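PDB 4YWT: glypican-1 from Homo sapiens, which carries heparan sulfate chains at the cell surface and, through them, binds alpha-4(V) collagen and takes part in Schwann cell myelination. Local coordinates for residues A[47-58]-A[65-73]; A[110-120]-A[311-319]. The protein carries 3 engineered substitutions. All coordinates share one frame; numbering follows the deposited sequence.

Overall arrangement
Both contacts involve helix 70-129, the longest in this elongated, largely helical chain, and they lie on opposite sides of the chain's centre, with their own centres 71 Å apart and nearest atoms about 50 Å apart. Contact 1 (47-58 with 65-73) gathers the loop that precedes this helix around its first turn, in a disulfide-rich end whose centre is 47 Å from that of the chain. Contact 2 (110-120 with 311-319) comes much further along the same helix, at 26 Å from the chain's centre, where the start of helix 316-328 packs against one side of it, while the N-glycan on Asn115 leaves from the side turned away. The two do not touch and are related through the helix they share.

Contact 1 of 2, residues A[47-58]-A[65-73]; sequences DVPQAEISGEHL and YTCCTSEME
Ile53 and Thr66 form a single antiparallel bridge, a hydrogen-bonded pair in which Ile53 N reaches Thr66 O at 2.9 Å and Thr66 N returns to Ile53 O. Next to the bridge, the Tyr65 ring turns its edge to Ile53 O, with CD1 3.2 Å from that oxygen. From the type I turn Gly55-Leu58, His57 sets its imidazole beside the start of the helix: chi1 of 57° places CG between the backbone N and the carbonyl carbon, and NE2 donates to Cys68 O at 2.6 Å. That oxygen lies in the ring plane, though the N-H path is bent to 148°. Leu58 and Thr66 meet tip to tip, CD2 on CG2 at 3.8 Å. Beside Pro49 and Val48, Met72 SD rests 3.7 Å from Pro49 CD, and its bent chain brings CE against Val48 CG2. Glu73 OE2 accepts from the backbone of Ile60 and Cys61, joining the loop to the first helical turn. Thr66 OG1 closes an ST turn with Cys68 N, and disulfides tie Cys67 to Cys31 and Cys68 to Cys258. The chain then enters helix 70-129 through a capping box in which Met72 N to Thr69 OG1 and Thr69 N to Met72 SD are both weak.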
# COMPACT_ATOMS: atom_id res chain seq x y z
N ASP A 47 -6.92 -31.44 -34.99
CA ASP A 47 -5.82 -30.58 -35.38
C ASP A 47 -4.46 -31.21 -35.10
O ASP A 47 -3.44 -30.76 -35.61
CB ASP A 47 -5.91 -29.22 -34.68
CG ASP A 47 -7.14 -28.44 -35.08
OD1 ASP A 47 -7.46 -28.43 -36.28
OD2 ASP A 47 -7.75 -27.80 -34.20
N VAL A 48 -4.45 -32.26 -34.28
CA VAL A 48 -3.20 -32.91 -33.90
C VAL A 48 -2.77 -33.96 -34.91
O VAL A 48 -3.50 -34.92 -35.16
CB VAL A 48 -3.30 -33.57 -32.52
CG1 VAL A 48 -1.98 -34.26 -32.17
CG2 VAL A 48 -3.65 -32.53 -31.46
N PRO A 49 -1.57 -33.79 -35.49
CA PRO A 49 -1.02 -34.79 -36.40
C PRO A 49 -0.84 -36.14 -35.73
O PRO A 49 -0.44 -36.22 -34.57
CB PRO A 49 0.34 -34.19 -36.81
CG PRO A 49 0.63 -33.16 -35.78
CD PRO A 49 -0.69 -32.62 -35.35
N GLN A 50 -1.15 -37.19 -36.48
CA GLN A 50 -1.10 -38.57 -36.02
C GLN A 50 0.28 -38.94 -35.48
O GLN A 50 0.39 -39.56 -34.42
CB GLN A 50 -1.50 -39.53 -37.15
CG GLN A 50 -0.94 -39.20 -38.55
CD GLN A 50 -1.50 -37.92 -39.15
OE1 GLN A 50 -2.70 -37.67 -39.10
NE2 GLN A 50 -0.62 -37.10 -39.72
N ALA A 51 1.32 -38.56 -36.21
CA ALA A 51 2.68 -38.79 -35.75
C ALA A 51 3.50 -37.51 -35.87
O ALA A 51 3.00 -36.49 -36.33
CB ALA A 51 3.33 -39.91 -36.55
N GLU A 52 4.76 -37.59 -35.45
CA GLU A 52 5.64 -36.43 -35.45
C GLU A 52 5.92 -35.96 -36.87
O GLU A 52 6.35 -36.74 -37.72
CB GLU A 52 6.94 -36.78 -34.72
CG GLU A 52 7.85 -35.61 -34.40
CD GLU A 52 8.91 -35.99 -33.39
OE1 GLU A 52 10.12 -35.85 -33.69
OE2 GLU A 52 8.54 -36.44 -32.28
N ILE A 53 5.67 -34.68 -37.14
CA ILE A 53 5.80 -34.14 -38.49
C ILE A 53 6.92 -33.11 -38.59
O ILE A 53 7.59 -32.81 -37.61
CB ILE A 53 4.49 -33.50 -38.98
CG1 ILE A 53 4.16 -32.26 -38.15
CG2 ILE A 53 3.35 -34.51 -38.93
CD1 ILE A 53 3.00 -31.45 -38.69
N SER A 54 7.10 -32.56 -39.79
CA SER A 54 8.14 -31.56 -40.04
C SER A 54 7.73 -30.20 -39.48
O SER A 54 6.56 -29.83 -39.49
CB SER A 54 8.44 -31.46 -41.53
OG SER A 54 9.70 -30.86 -41.76
N GLY A 55 8.72 -29.45 -38.99
CA GLY A 55 8.46 -28.23 -38.24
C GLY A 55 8.63 -26.92 -38.98
O GLY A 55 8.87 -25.89 -38.34
N GLU A 56 8.54 -26.94 -40.30
CA GLU A 56 8.73 -25.73 -41.11
C GLU A 56 7.87 -24.56 -40.64
O GLU A 56 8.32 -23.41 -40.62
CB GLU A 56 8.43 -26.02 -42.59
CG GLU A 56 6.96 -26.28 -42.91
CD GLU A 56 6.48 -25.59 -44.17
OE1 GLU A 56 7.00 -25.88 -45.27
OE2 GLU A 56 5.58 -24.73 -44.05
N HIS A 57 6.63 -24.85 -40.24
CA HIS A 57 5.60 -23.84 -40.07
C HIS A 57 5.71 -23.05 -38.78
O HIS A 57 5.10 -21.99 -38.64
CB HIS A 57 4.23 -24.50 -40.15
CG HIS A 57 4.05 -25.59 -39.14
ND1 HIS A 57 4.68 -26.81 -39.24
CD2 HIS A 57 3.31 -25.64 -38.00
CE1 HIS A 57 4.34 -27.57 -38.21
NE2 HIS A 57 3.51 -26.88 -37.45
N LEU A 58 6.49 -23.57 -37.83
CA LEU A 58 6.53 -23.00 -36.49
C LEU A 58 7.03 -21.56 -36.53
O LEU A 58 8.13 -21.28 -37.01
CB LEU A 58 7.44 -23.84 -35.59
CG LEU A 58 7.23 -25.36 -35.60
CD1 LEU A 58 8.35 -26.04 -34.82
CD2 LEU A 58 5.87 -25.73 -35.03
N TYR A 65 11.34 -31.27 -35.66
CA TYR A 65 10.20 -32.17 -35.79
C TYR A 65 9.24 -32.02 -34.62
O TYR A 65 9.63 -32.10 -33.46
CB TYR A 65 10.67 -33.61 -35.94
CG TYR A 65 11.29 -33.86 -37.29
CD1 TYR A 65 10.50 -33.86 -38.44
CD2 TYR A 65 12.65 -34.07 -37.43
CE1 TYR A 65 11.06 -34.07 -39.68
CE2 TYR A 65 13.22 -34.28 -38.68
CZ TYR A 65 12.41 -34.28 -39.80
OH TYR A 65 12.97 -34.50 -41.04
N THR A 66 7.97 -31.79 -34.94
CA THR A 66 6.99 -31.36 -33.95
C THR A 66 5.64 -32.07 -34.09
O THR A 66 5.29 -32.57 -35.15
CB THR A 66 6.74 -29.84 -34.05
OG1 THR A 66 5.69 -29.47 -33.16
CG2 THR A 66 6.35 -29.46 -35.47
N CYS A 67 4.91 -32.12 -32.98
CA CYS A 67 3.54 -32.62 -32.98
C CYS A 67 2.53 -31.49 -33.10
O CYS A 67 1.32 -31.72 -33.04
CB CYS A 67 3.27 -33.43 -31.71
SG CYS A 67 4.04 -35.06 -31.70
N CYS A 68 3.03 -30.27 -33.25
CA CYS A 68 2.16 -29.09 -33.30
C CYS A 68 1.98 -28.54 -34.71
O CYS A 68 2.94 -28.43 -35.47
CB CYS A 68 2.71 -28.00 -32.38
SG CYS A 68 2.54 -28.33 -30.62
N THR A 69 0.75 -28.19 -35.04
CA THR A 69 0.46 -27.47 -36.28
C THR A 69 0.38 -25.98 -35.99
O THR A 69 0.56 -25.56 -34.84
CB THR A 69 -0.85 -27.95 -36.94
OG1 THR A 69 -1.96 -27.65 -36.09
CG2 THR A 69 -0.80 -29.45 -37.20
N SER A 70 0.12 -25.18 -37.02
CA SER A 70 0.01 -23.73 -36.85
C SER A 70 -1.11 -23.37 -35.88
O SER A 70 -0.91 -22.58 -34.95
CB SER A 70 -0.23 -23.06 -38.21
OG SER A 70 -0.20 -21.65 -38.09
N GLU A 71 -2.28 -23.96 -36.10
CA GLU A 71 -3.43 -23.76 -35.23
C GLU A 71 -3.10 -24.17 -33.79
O GLU A 71 -3.48 -23.49 -32.84
CB GLU A 71 -4.64 -24.54 -35.74
CG GLU A 71 -5.17 -24.05 -37.08
CD GLU A 71 -6.09 -25.05 -37.75
OE1 GLU A 71 -6.75 -25.83 -37.04
OE2 GLU A 71 -6.15 -25.06 -39.00
N MET A 72 -2.40 -25.29 -33.66
CA MET A 72 -1.98 -25.78 -32.35
C MET A 72 -1.05 -24.80 -31.65
O MET A 72 -1.24 -24.47 -30.48
CB MET A 72 -1.30 -27.15 -32.47
CG MET A 72 -2.22 -28.28 -32.89
SD MET A 72 -1.37 -29.86 -32.94
CE MET A 72 -0.82 -30.01 -31.24
N GLU A 73 -0.03 -24.34 -32.38
CA GLU A 73 0.95 -23.42 -31.83
C GLU A 73 0.29 -22.12 -31.38
O GLU A 73 0.54 -21.63 -30.27
CB GLU A 73 2.05 -23.12 -32.86
CG GLU A 73 3.38 -22.71 -32.25
CD GLU A 73 4.34 -22.13 -33.28
OE1 GLU A 73 3.86 -21.63 -34.32
OE2 GLU A 73 5.56 -22.16 -33.04

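Contact 2 of 2, residues A[110-120]-A[311-319]. With NAG (2-acetamido-2-deoxy-beta-D-glucopyranose), chain E.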
# COMPACT_ATOMS: atom_id res chain seq x y z
N PHE A 110 -8.97 5.48 13.28
CA PHE A 110 -8.66 6.87 13.62
C PHE A 110 -9.95 7.64 13.86
O PHE A 110 -10.12 8.33 14.89
CB PHE A 110 -7.83 7.52 12.51
CG PHE A 110 -6.39 7.08 12.50
CD1 PHE A 110 -5.68 6.95 13.68
CD2 PHE A 110 -5.75 6.78 11.30
CE1 PHE A 110 -4.35 6.54 13.67
CE2 PHE A 110 -4.43 6.37 11.29
CZ PHE A 110 -3.73 6.25 12.47
N GLN A 111 -10.88 7.50 12.91
CA GLN A 111 -12.18 8.14 13.04
C GLN A 111 -12.90 7.70 14.32
O GLN A 111 -13.51 8.53 15.01
CB GLN A 111 -13.04 7.85 11.81
CG GLN A 111 -12.61 8.62 10.57
CD GLN A 111 -13.49 8.35 9.37
OE1 GLN A 111 -13.00 7.99 8.30
NE2 GLN A 111 -14.79 8.52 9.54
N HIS A 112 -12.80 6.42 14.65
CA HIS A 112 -13.43 5.91 15.86
C HIS A 112 -12.77 6.45 17.12
O HIS A 112 -13.44 6.71 18.10
CB HIS A 112 -13.42 4.38 15.91
CG HIS A 112 -13.77 3.83 17.26
ND1 HIS A 112 -12.81 3.39 18.15
CD2 HIS A 112 -14.96 3.69 17.88
CE1 HIS A 112 -13.41 2.98 19.26
NE2 HIS A 112 -14.71 3.15 19.12
N LEU A 113 -11.45 6.60 17.09
CA LEU A 113 -10.74 7.14 18.24
C LEU A 113 -11.21 8.56 18.50
O LEU A 113 -11.55 8.92 19.64
CB LEU A 113 -9.22 7.11 18.03
CG LEU A 113 -8.54 5.76 18.26
CD1 LEU A 113 -7.06 5.84 17.89
CD2 LEU A 113 -8.71 5.30 19.70
N LEU A 114 -11.25 9.37 17.44
CA LEU A 114 -11.71 10.75 17.58
C LEU A 114 -13.15 10.82 18.09
O LEU A 114 -13.46 11.50 19.08
CB LEU A 114 -11.58 11.49 16.24
CG LEU A 114 -11.72 13.01 16.30
CD1 LEU A 114 -10.74 13.60 17.30
CD2 LEU A 114 -11.51 13.62 14.92
N ASN A 115 -14.04 10.09 17.41
CA ASN A 115 -15.46 10.05 17.76
C ASN A 115 -15.71 9.61 19.20
O ASN A 115 -16.55 10.16 19.91
CB ASN A 115 -16.21 9.13 16.79
CG ASN A 115 -16.37 9.75 15.41
OD1 ASN A 115 -15.75 10.76 15.09
ND2 ASN A 115 -17.21 9.13 14.58
N ASP A 116 -14.96 8.60 19.63
CA ASP A 116 -15.07 8.03 20.97
C ASP A 116 -14.56 9.02 22.00
O ASP A 116 -15.09 9.11 23.11
CB ASP A 116 -14.30 6.72 21.07
CG ASP A 116 -14.86 5.78 22.11
OD1 ASP A 116 -15.83 5.05 21.79
OD2 ASP A 116 -14.35 5.77 23.25
N SER A 117 -13.51 9.76 21.64
CA SER A 117 -13.03 10.83 22.49
C SER A 117 -14.14 11.86 22.70
O SER A 117 -14.42 12.27 23.83
CB SER A 117 -11.79 11.50 21.89
OG SER A 117 -11.12 12.29 22.85
N GLU A 118 -14.79 12.24 21.60
CA GLU A 118 -15.87 13.22 21.67
C GLU A 118 -17.04 12.72 22.53
O GLU A 118 -17.58 13.47 23.35
CB GLU A 118 -16.37 13.58 20.27
CG GLU A 118 -17.24 14.83 20.24
CD GLU A 118 -17.75 15.16 18.85
OE1 GLU A 118 -17.45 14.40 17.91
OE2 GLU A 118 -18.45 16.18 18.71
N ARG A 119 -17.43 11.46 22.35
CA ARG A 119 -18.53 10.88 23.12
C ARG A 119 -18.19 10.80 24.61
O ARG A 119 -19.03 11.08 25.47
CB ARG A 119 -18.89 9.50 22.59
CG ARG A 119 -19.77 9.52 21.35
CD ARG A 119 -20.23 8.12 20.97
NE ARG A 119 -19.97 7.81 19.57
CZ ARG A 119 -18.96 7.07 19.14
NH1 ARG A 119 -18.11 6.54 20.01
NH2 ARG A 119 -18.80 6.84 17.84
N THR A 120 -16.95 10.42 24.90
CA THR A 120 -16.47 10.36 26.27
C THR A 120 -16.53 11.74 26.92
O THR A 120 -16.96 11.88 28.07
CB THR A 120 -15.03 9.81 26.35
OG1 THR A 120 -14.96 8.56 25.66
CG2 THR A 120 -14.61 9.62 27.80
N SER A 311 -2.03 7.86 22.64
CA SER A 311 -2.11 8.71 21.46
C SER A 311 -3.18 9.78 21.65
O SER A 311 -4.26 9.51 22.16
CB SER A 311 -2.40 7.88 20.21
OG SER A 311 -2.34 8.69 19.05
N VAL A 312 -2.86 11.00 21.23
CA VAL A 312 -3.75 12.13 21.40
C VAL A 312 -4.98 12.02 20.50
O VAL A 312 -6.03 12.60 20.79
CB VAL A 312 -3.02 13.47 21.12
CG1 VAL A 312 -2.66 13.58 19.65
CG2 VAL A 312 -3.86 14.65 21.57
N ILE A 313 -4.86 11.24 19.43
CA ILE A 313 -5.94 11.06 18.46
C ILE A 313 -7.22 10.55 19.14
O ILE A 313 -8.33 10.86 18.71
CB ILE A 313 -5.52 10.10 17.33
CG1 ILE A 313 -4.31 10.66 16.59
CG2 ILE A 313 -6.66 9.86 16.35
CD1 ILE A 313 -3.63 9.66 15.68
N GLY A 314 -7.05 9.79 20.21
CA GLY A 314 -8.18 9.29 20.96
C GLY A 314 -8.26 9.80 22.39
O GLY A 314 -9.02 9.26 23.20
N SER A 315 -7.48 10.83 22.71
CA SER A 315 -7.42 11.32 24.09
C SER A 315 -7.36 12.84 24.21
O SER A 315 -6.84 13.36 25.20
CB SER A 315 -6.21 10.70 24.81
OG SER A 315 -5.00 11.25 24.33
N VAL A 316 -7.89 13.55 23.22
CA VAL A 316 -7.96 15.01 23.24
C VAL A 316 -8.71 15.53 24.48
O VAL A 316 -8.30 16.51 25.13
CB VAL A 316 -8.66 15.55 21.97
CG1 VAL A 316 -8.93 17.04 22.09
CG2 VAL A 316 -7.82 15.26 20.73
N HIS A 317 -9.80 14.84 24.80
CA HIS A 317 -10.67 15.22 25.91
C HIS A 317 -9.93 15.26 27.24
O HIS A 317 -10.29 16.03 28.13
CB HIS A 317 -11.86 14.26 26.00
CG HIS A 317 -11.48 12.83 26.21
ND1 HIS A 317 -11.10 12.00 25.18
CD2 HIS A 317 -11.41 12.08 27.34
CE1 HIS A 317 -10.82 10.80 25.66
NE2 HIS A 317 -11.00 10.82 26.97
N THR A 318 -8.91 14.42 27.38
CA THR A 318 -8.12 14.39 28.61
C THR A 318 -7.35 15.70 28.79
O THR A 318 -7.32 16.27 29.88
CB THR A 318 -7.13 13.21 28.62
OG1 THR A 318 -6.10 13.43 27.65
CG2 THR A 318 -7.85 11.91 28.31
N TRP A 319 -6.74 16.16 27.71
CA TRP A 319 -6.00 17.42 27.73
C TRP A 319 -6.94 18.60 27.90
O TRP A 319 -6.62 19.56 28.61
CB TRP A 319 -5.16 17.59 26.47
CG TRP A 319 -4.07 16.57 26.35
CD1 TRP A 319 -4.02 15.52 25.48
CD2 TRP A 319 -2.88 16.50 27.14
NE1 TRP A 319 -2.86 14.81 25.67
CE2 TRP A 319 -2.14 15.38 26.69
CE3 TRP A 319 -2.36 17.27 28.18
CZ2 TRP A 319 -0.92 15.02 27.24
CZ3 TRP A 319 -1.14 16.91 28.74
CH2 TRP A 319 -0.43 15.79 28.26
C1 NAG E . -17.48 9.61 13.25
C2 NAG E . -17.97 8.45 12.35
C3 NAG E . -18.46 8.99 11.01
C4 NAG E . -19.48 10.10 11.20
C5 NAG E . -18.87 11.19 12.08
C6 NAG E . -19.83 12.32 12.38
C7 NAG E . -16.93 6.25 12.69
C8 NAG E . -18.11 5.92 13.55
N2 NAG E . -16.91 7.48 12.15
O3 NAG E . -19.05 7.92 10.27
O4 NAG E . -19.85 10.66 9.95
O5 NAG E . -18.50 10.62 13.34
O6 NAG E . -21.15 11.83 12.59
O7 NAG E . -16.02 5.45 12.49
O HOH W 1 -10.84 7.61 22.27
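Ser117 and His317 meet at the middle of the contact, with OG at the edge of the imidazole, near its plane, and 2.3 Å from ND1. This hydrogen bond is modelled very short, so its exact length is doubtful, and either atom could be the donor. The His317 ring lies between two threonines: Thr120 CB stands over one face, 4.2 Å above the plane and offset toward the rim, while Thr318 CG2 lies over the rim of the opposite face. With chi1 at 59°, His317 CG sits between its own N and carbonyl carbon, which turns the ring toward helix 70-129.

Next to this pair the backbones come close, Leu113 CA and Gly314 CA being 4.3 Å apart. A water bridges the two backbones, donating to Leu113 O at 3.0 Å and to Gly314 O at 2.6 Å. On the side of Phe110, Ile313 supplies the apolar packing: CD1 reaches Phe110 CE1 at 3.8 Å, and CG2 lies 4.1 Å from Leu113 CB.

In the second shell, Tyr144 of helix 137-152 hydrogen-bonds through OH to Ser117 OG and also touches His317. Phe303 meets Phe110 edge-to-face. Thr318 OG1 donates in the carbonyl plane to Ser315 O, tying down the turn that opens helix 316-328. Asn115, whose CB leaves the helix away from 311-319, carries the N-glycan through ND2.

The buried Ser117 hydroxyl thus lies next to both His317 ND1 and Tyr144 OH. Having a single hydrogen, it can donate to only one of them at a time and would have to accept from the other, the direction remaining undecided.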